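Long-range contact in BepE protein (Bartonella henselae str. Houston-1, PDB 4YK3), which is a type IV secretion effector translocated by the VirB system, whose BID domain, the part described here, probably serves as its secretion signal: residues K46-K58 / Q75-A87. Numbering follows the deposited sequence.
Sequences KIVYGNSDVLKEK and QVAENPTSVHKLA
Tyr49 lies across the chain from Pro80 to Ala87, burying 131 Å² of the 600 Å² lost by the two segments together. CG of Tyr49 lies anti to its carbonyl carbon, beside the backbone N, and from there the side chain runs antiparallel to that of His84, bringing its hydroxyl to Pro80. The phenol ends on the backbone: Tyr49 OH donates to Pro80 O at 2.8 Å, while Val83 N reaches that same oxygen from the opposite face of its carbonyl plane. Lys85 O meets the ring edge in plane, 3.5 Å from Tyr49 CD1, and Val48 CG1 sits over the centre of one face.

His84 buries 69 Å² and packs its CB against Tyr49 CD1; the two rings meet obliquely, their planes at 63°. Its imidazole is held by its own segment, since His84 ND1 donates to a lone pair of Lys85 O at 2.8 Å, with an N-H...O angle of 164°. Val54 CG2 comes to 3.5 Å from His84 CD2, and Val54 CG1 presses on Val83 CG1.

At Ala87 the link is polar: Ala87 N donates to Val48 O at 2.9 Å, nearly straight at 173°, and Ala87 CB rests near Gly50 N. At the far end Lys58 NZ bonds in plane to a lone pair of Gln75 OE1 (3.1 Å), and a water joins both side chains.

The contact thus ties the 32-49 to 56-64 connection to the chain leaving helix 69-78. In this four-helix-bundle domain, helix 97-129 backs it, Leu109 touching Val48 and Tyr49, Leu113 meeting Val76, and Phe106 packing on Pro80.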
loop_
_atom_site.group_PDB
_atom_site.type_symbol
_atom_site.label_atom_id
_atom_site.label_comp_id
_atom_site.label_asym_id
_atom_site.label_seq_id
_atom_site.Cartn_x
_atom_site.Cartn_y
_atom_site.Cartn_z
ATOM N N LYS A 46 1.792 -2.517 -10.424
ATOM C CA LYS A 46 2.265 -2.685 -11.795
ATOM C C LYS A 46 1.746 -4.001 -12.397
ATOM O O LYS A 46 1.331 -4.045 -13.541
ATOM C CB LYS A 46 3.788 -2.643 -11.860
ATOM C CG LYS A 46 4.329 -2.665 -13.280
ATOM C CD LYS A 46 5.788 -3.075 -13.326
ATOM C CE LYS A 46 6.705 -1.858 -13.355
ATOM N NZ LYS A 46 8.139 -2.226 -13.575
ATOM N N ILE A 47 1.745 -5.064 -11.605
ATOM C CA ILE A 47 1.311 -6.366 -12.102
ATOM C C ILE A 47 -0.211 -6.490 -12.213
ATOM O O ILE A 47 -0.722 -7.006 -13.208
ATOM C CB ILE A 47 1.898 -7.469 -11.222
ATOM C CG1 ILE A 47 3.388 -7.608 -11.537
ATOM C CG2 ILE A 47 1.198 -8.791 -11.453
ATOM C CD1 ILE A 47 4.150 -8.160 -10.406
ATOM N N VAL A 48 -0.934 -6.011 -11.206
ATOM C CA VAL A 48 -2.381 -6.162 -11.191
ATOM C C VAL A 48 -3.063 -5.136 -12.112
ATOM O O VAL A 48 -4.035 -5.447 -12.807
ATOM C CB VAL A 48 -2.893 -6.040 -9.767
ATOM C CG1 VAL A 48 -4.385 -5.902 -9.744
ATOM C CG2 VAL A 48 -2.427 -7.226 -8.937
ATOM N N TYR A 49 -2.536 -3.914 -12.117
ATOM C CA TYR A 49 -3.165 -2.810 -12.828
ATOM C C TYR A 49 -2.422 -2.356 -14.085
ATOM O O TYR A 49 -2.941 -1.546 -14.853
ATOM C CB TYR A 49 -3.303 -1.597 -11.896
ATOM C CG TYR A 49 -4.239 -1.822 -10.734
ATOM C CD1 TYR A 49 -5.571 -2.157 -10.950
ATOM C CD2 TYR A 49 -3.798 -1.682 -9.427
ATOM C CE1 TYR A 49 -6.441 -2.343 -9.897
ATOM C CE2 TYR A 49 -4.657 -1.867 -8.362
ATOM C CZ TYR A 49 -5.974 -2.198 -8.603
ATOM O OH TYR A 49 -6.837 -2.371 -7.549
ATOM N N GLY A 50 -1.194 -2.823 -14.274
ATOM C CA GLY A 50 -0.392 -2.343 -15.385
ATOM C C GLY A 50 0.272 -1.002 -15.114
ATOM O O GLY A 50 0.846 -0.403 -16.015
ATOM N N ASN A 51 0.202 -0.534 -13.868
ATOM C CA ASN A 51 0.725 0.780 -13.516
ATOM C C ASN A 51 1.111 0.842 -12.036
ATOM O O ASN A 51 0.261 0.707 -11.155
ATOM C CB ASN A 51 -0.305 1.860 -13.828
ATOM C CG ASN A 51 0.204 3.256 -13.520
ATOM O OD1 ASN A 51 0.217 3.689 -12.367
ATOM N ND2 ASN A 51 0.604 3.976 -14.556
ATOM N N SER A 52 2.386 1.090 -11.764
ATOM C CA SER A 52 2.882 0.982 -10.397
ATOM C C SER A 52 2.453 2.148 -9.517
ATOM O O SER A 52 2.516 2.060 -8.289
ATOM C CB SER A 52 4.406 0.879 -10.404
ATOM O OG SER A 52 4.955 2.080 -10.887
ATOM N N ASP A 53 2.014 3.237 -10.142
ATOM C CA ASP A 53 1.736 4.470 -9.416
ATOM C C ASP A 53 0.298 4.622 -8.940
ATOM O O ASP A 53 -0.047 5.599 -8.270
ATOM C CB ASP A 53 2.096 5.671 -10.293
ATOM C CG ASP A 53 3.592 5.807 -10.496
ATOM O OD1 ASP A 53 4.354 5.118 -9.780
ATOM O OD2 ASP A 53 4.004 6.591 -11.376
ATOM N N VAL A 54 -0.535 3.652 -9.277
ATOM C CA VAL A 54 -1.971 3.797 -9.113
ATOM C C VAL A 54 -2.377 4.093 -7.663
ATOM O O VAL A 54 -3.291 4.870 -7.412
ATOM C CB VAL A 54 -2.669 2.539 -9.651
ATOM C CG1 VAL A 54 -4.061 2.520 -9.215
ATOM C CG2 VAL A 54 -2.605 2.545 -11.158
ATOM N N LEU A 55 -1.673 3.505 -6.704
ATOM C CA LEU A 55 -2.004 3.742 -5.305
ATOM C C LEU A 55 -1.028 4.686 -4.595
ATOM O O LEU A 55 -1.084 4.845 -3.364
ATOM C CB LEU A 55 -2.062 2.403 -4.561
ATOM C CG LEU A 55 -3.295 1.558 -4.867
ATOM C CD1 LEU A 55 -3.266 0.269 -4.065
ATOM C CD2 LEU A 55 -4.552 2.354 -4.554
ATOM N N LYS A 56 -0.127 5.307 -5.343
ATOM C CA LYS A 56 0.910 6.111 -4.693
ATOM C C LYS A 56 0.344 7.264 -3.863
ATOM O O LYS A 56 0.725 7.455 -2.690
ATOM C CB LYS A 56 1.888 6.652 -5.724
ATOM C CG LYS A 56 2.915 5.622 -6.161
ATOM C CD LYS A 56 4.032 6.316 -6.897
ATOM C CE LYS A 56 4.564 7.445 -6.066
ATOM N NZ LYS A 56 5.807 8.025 -6.658
ATOM N N GLU A 57 -0.568 8.010 -4.467
ATOM C CA GLU A 57 -1.206 9.142 -3.808
ATOM C C GLU A 57 -1.945 8.723 -2.530
ATOM O O GLU A 57 -1.787 9.341 -1.471
ATOM C CB GLU A 57 -2.167 9.824 -4.777
ATOM C CG GLU A 57 -2.788 11.112 -4.277
ATOM C CD GLU A 57 -3.422 11.908 -5.406
ATOM O OE1 GLU A 57 -4.354 11.389 -6.060
ATOM O OE2 GLU A 57 -2.965 13.044 -5.652
ATOM N N LYS A 58 -2.735 7.659 -2.624
ATOM C CA LYS A 58 -3.511 7.203 -1.485
ATOM C C LYS A 58 -2.615 6.674 -0.362
ATOM O O LYS A 58 -2.962 6.789 0.803
ATOM C CB LYS A 58 -4.518 6.132 -1.906
ATOM C CG LYS A 58 -5.697 6.685 -2.713
ATOM C CD LYS A 58 -6.983 5.911 -2.459
ATOM C CE LYS A 58 -8.153 6.519 -3.225
ATOM N NZ LYS A 58 -9.465 5.915 -2.845
ATOM N N GLN A 75 -11.043 -1.344 0.247
ATOM C CA GLN A 75 -11.471 -0.922 -1.083
ATOM C C GLN A 75 -10.735 -1.731 -2.156
ATOM O O GLN A 75 -11.346 -2.236 -3.103
ATOM C CB GLN A 75 -11.238 0.576 -1.304
ATOM C CG GLN A 75 -11.575 1.010 -2.746
ATOM C CD GLN A 75 -11.244 2.466 -3.058
ATOM O OE1 GLN A 75 -10.700 3.190 -2.221
ATOM N NE2 GLN A 75 -11.571 2.899 -4.282
ATOM N N VAL A 76 -9.426 -1.885 -1.996
ATOM C CA VAL A 76 -8.677 -2.598 -3.014
ATOM C C VAL A 76 -9.020 -4.079 -2.972
ATOM O O VAL A 76 -9.155 -4.703 -4.014
ATOM C CB VAL A 76 -7.178 -2.362 -2.859
ATOM C CG1 VAL A 76 -6.367 -3.340 -3.711
ATOM C CG2 VAL A 76 -6.857 -0.938 -3.254
ATOM N N ALA A 77 -9.216 -4.633 -1.780
ATOM C CA ALA A 77 -9.442 -6.066 -1.682
ATOM C C ALA A 77 -10.841 -6.429 -2.123
ATOM O O ALA A 77 -11.063 -7.487 -2.696
ATOM C CB ALA A 77 -9.184 -6.568 -0.246
ATOM N N GLU A 78 -11.810 -5.573 -1.844
ATOM C CA GLU A 78 -13.167 -5.989 -2.150
ATOM C C GLU A 78 -13.744 -5.244 -3.350
ATOM O O GLU A 78 -14.807 -5.569 -3.835
ATOM C CB GLU A 78 -14.045 -5.855 -0.913
ATOM C CG GLU A 78 -13.853 -7.081 0.005
ATOM C CD GLU A 78 -14.138 -8.437 -0.709
ATOM O OE1 GLU A 78 -15.127 -8.516 -1.486
ATOM O OE2 GLU A 78 -13.381 -9.425 -0.498
ATOM N N ASN A 79 -13.018 -4.267 -3.857
ATOM C CA ASN A 79 -13.461 -3.648 -5.095
ATOM C C ASN A 79 -12.295 -3.154 -5.901
ATOM O O ASN A 79 -12.154 -1.967 -6.111
ATOM C CB ASN A 79 -14.421 -2.507 -4.809
ATOM C CG ASN A 79 -15.204 -2.107 -6.035
ATOM O OD1 ASN A 79 -15.017 -2.678 -7.117
ATOM N ND2 ASN A 79 -16.086 -1.142 -5.877
ATOM N N PRO A 80 -11.454 -4.077 -6.372
ATOM C CA PRO A 80 -10.191 -3.673 -6.994
ATOM C C PRO A 80 -10.344 -2.813 -8.263
ATOM O O PRO A 80 -9.484 -1.955 -8.502
ATOM C CB PRO A 80 -9.517 -5.005 -7.323
ATOM C CG PRO A 80 -10.609 -6.050 -7.290
ATOM C CD PRO A 80 -11.651 -5.541 -6.357
ATOM N N THR A 81 -11.416 -2.996 -9.033
ATOM C CA THR A 81 -11.579 -2.228 -10.263
ATOM C C THR A 81 -12.129 -0.819 -10.019
ATOM O O THR A 81 -12.240 -0.019 -10.953
ATOM C CB THR A 81 -12.489 -2.953 -11.291
ATOM O OG1 THR A 81 -13.784 -3.178 -10.744
ATOM C CG2 THR A 81 -11.882 -4.281 -11.722
ATOM N N SER A 82 -12.458 -0.503 -8.773
ATOM C CA SER A 82 -12.842 0.867 -8.421
ATOM C C SER A 82 -11.618 1.774 -8.435
ATOM O O SER A 82 -11.725 2.976 -8.389
ATOM C CB SER A 82 -13.484 0.920 -7.040
ATOM O OG SER A 82 -12.486 0.762 -6.039
ATOM N N VAL A 83 -10.448 1.162 -8.496
ATOM C CA VAL A 83 -9.199 1.881 -8.422
ATOM C C VAL A 83 -8.605 2.095 -9.822
ATOM O O VAL A 83 -8.117 3.176 -10.144
ATOM C CB VAL A 83 -8.225 1.111 -7.475
ATOM C CG1 VAL A 83 -6.831 1.482 -7.726
ATOM C CG2 VAL A 83 -8.584 1.369 -6.023
ATOM N N HIS A 84 -8.677 1.074 -10.662
ATOM C CA HIS A 84 -8.010 1.087 -11.964
ATOM C C HIS A 84 -8.459 -0.181 -12.674
ATOM O O HIS A 84 -8.901 -1.125 -12.012
ATOM C CB HIS A 84 -6.472 1.126 -11.798
ATOM C CG HIS A 84 -5.723 1.401 -13.062
ATOM N ND1 HIS A 84 -5.469 0.426 -14.009
ATOM C CD2 HIS A 84 -5.134 2.531 -13.521
ATOM C CE1 HIS A 84 -4.789 0.959 -15.012
ATOM N NE2 HIS A 84 -4.579 2.234 -14.743
ATOM N N LYS A 85 -8.373 -0.220 -14.000
ATOM C CA LYS A 85 -8.712 -1.454 -14.707
ATOM C C LYS A 85 -7.595 -2.494 -14.528
ATOM O O LYS A 85 -6.414 -2.160 -14.310
ATOM C CB LYS A 85 -8.980 -1.198 -16.202
ATOM C CG LYS A 85 -7.767 -1.300 -17.109
ATOM C CD LYS A 85 -8.160 -1.273 -18.600
ATOM C CE LYS A 85 -6.970 -1.634 -19.482
ATOM N NZ LYS A 85 -6.470 -3.050 -19.251
ATOM N N LEU A 86 -7.988 -3.759 -14.584
ATOM C CA LEU A 86 -7.031 -4.864 -14.493
ATOM C C LEU A 86 -6.150 -4.880 -15.717
ATOM O O LEU A 86 -6.634 -4.672 -16.808
ATOM C CB LEU A 86 -7.760 -6.207 -14.370
ATOM C CG LEU A 86 -8.658 -6.270 -13.140
ATOM C CD1 LEU A 86 -9.387 -7.606 -13.096
ATOM C CD2 LEU A 86 -7.795 -6.034 -11.899
ATOM N N ALA A 87 -4.862 -5.147 -15.539
ATOM C CA ALA A 87 -3.982 -5.305 -16.683
ATOM C C ALA A 87 -4.472 -6.413 -17.615
ATOM O O ALA A 87 -5.169 -7.332 -17.195
ATOM C CB ALA A 87 -2.564 -5.593 -16.229
HETATM O O HOH W 1 -3.671 -1.691 -17.779
HETATM O O HOH W 2 -10.542 5.624 -5.364
#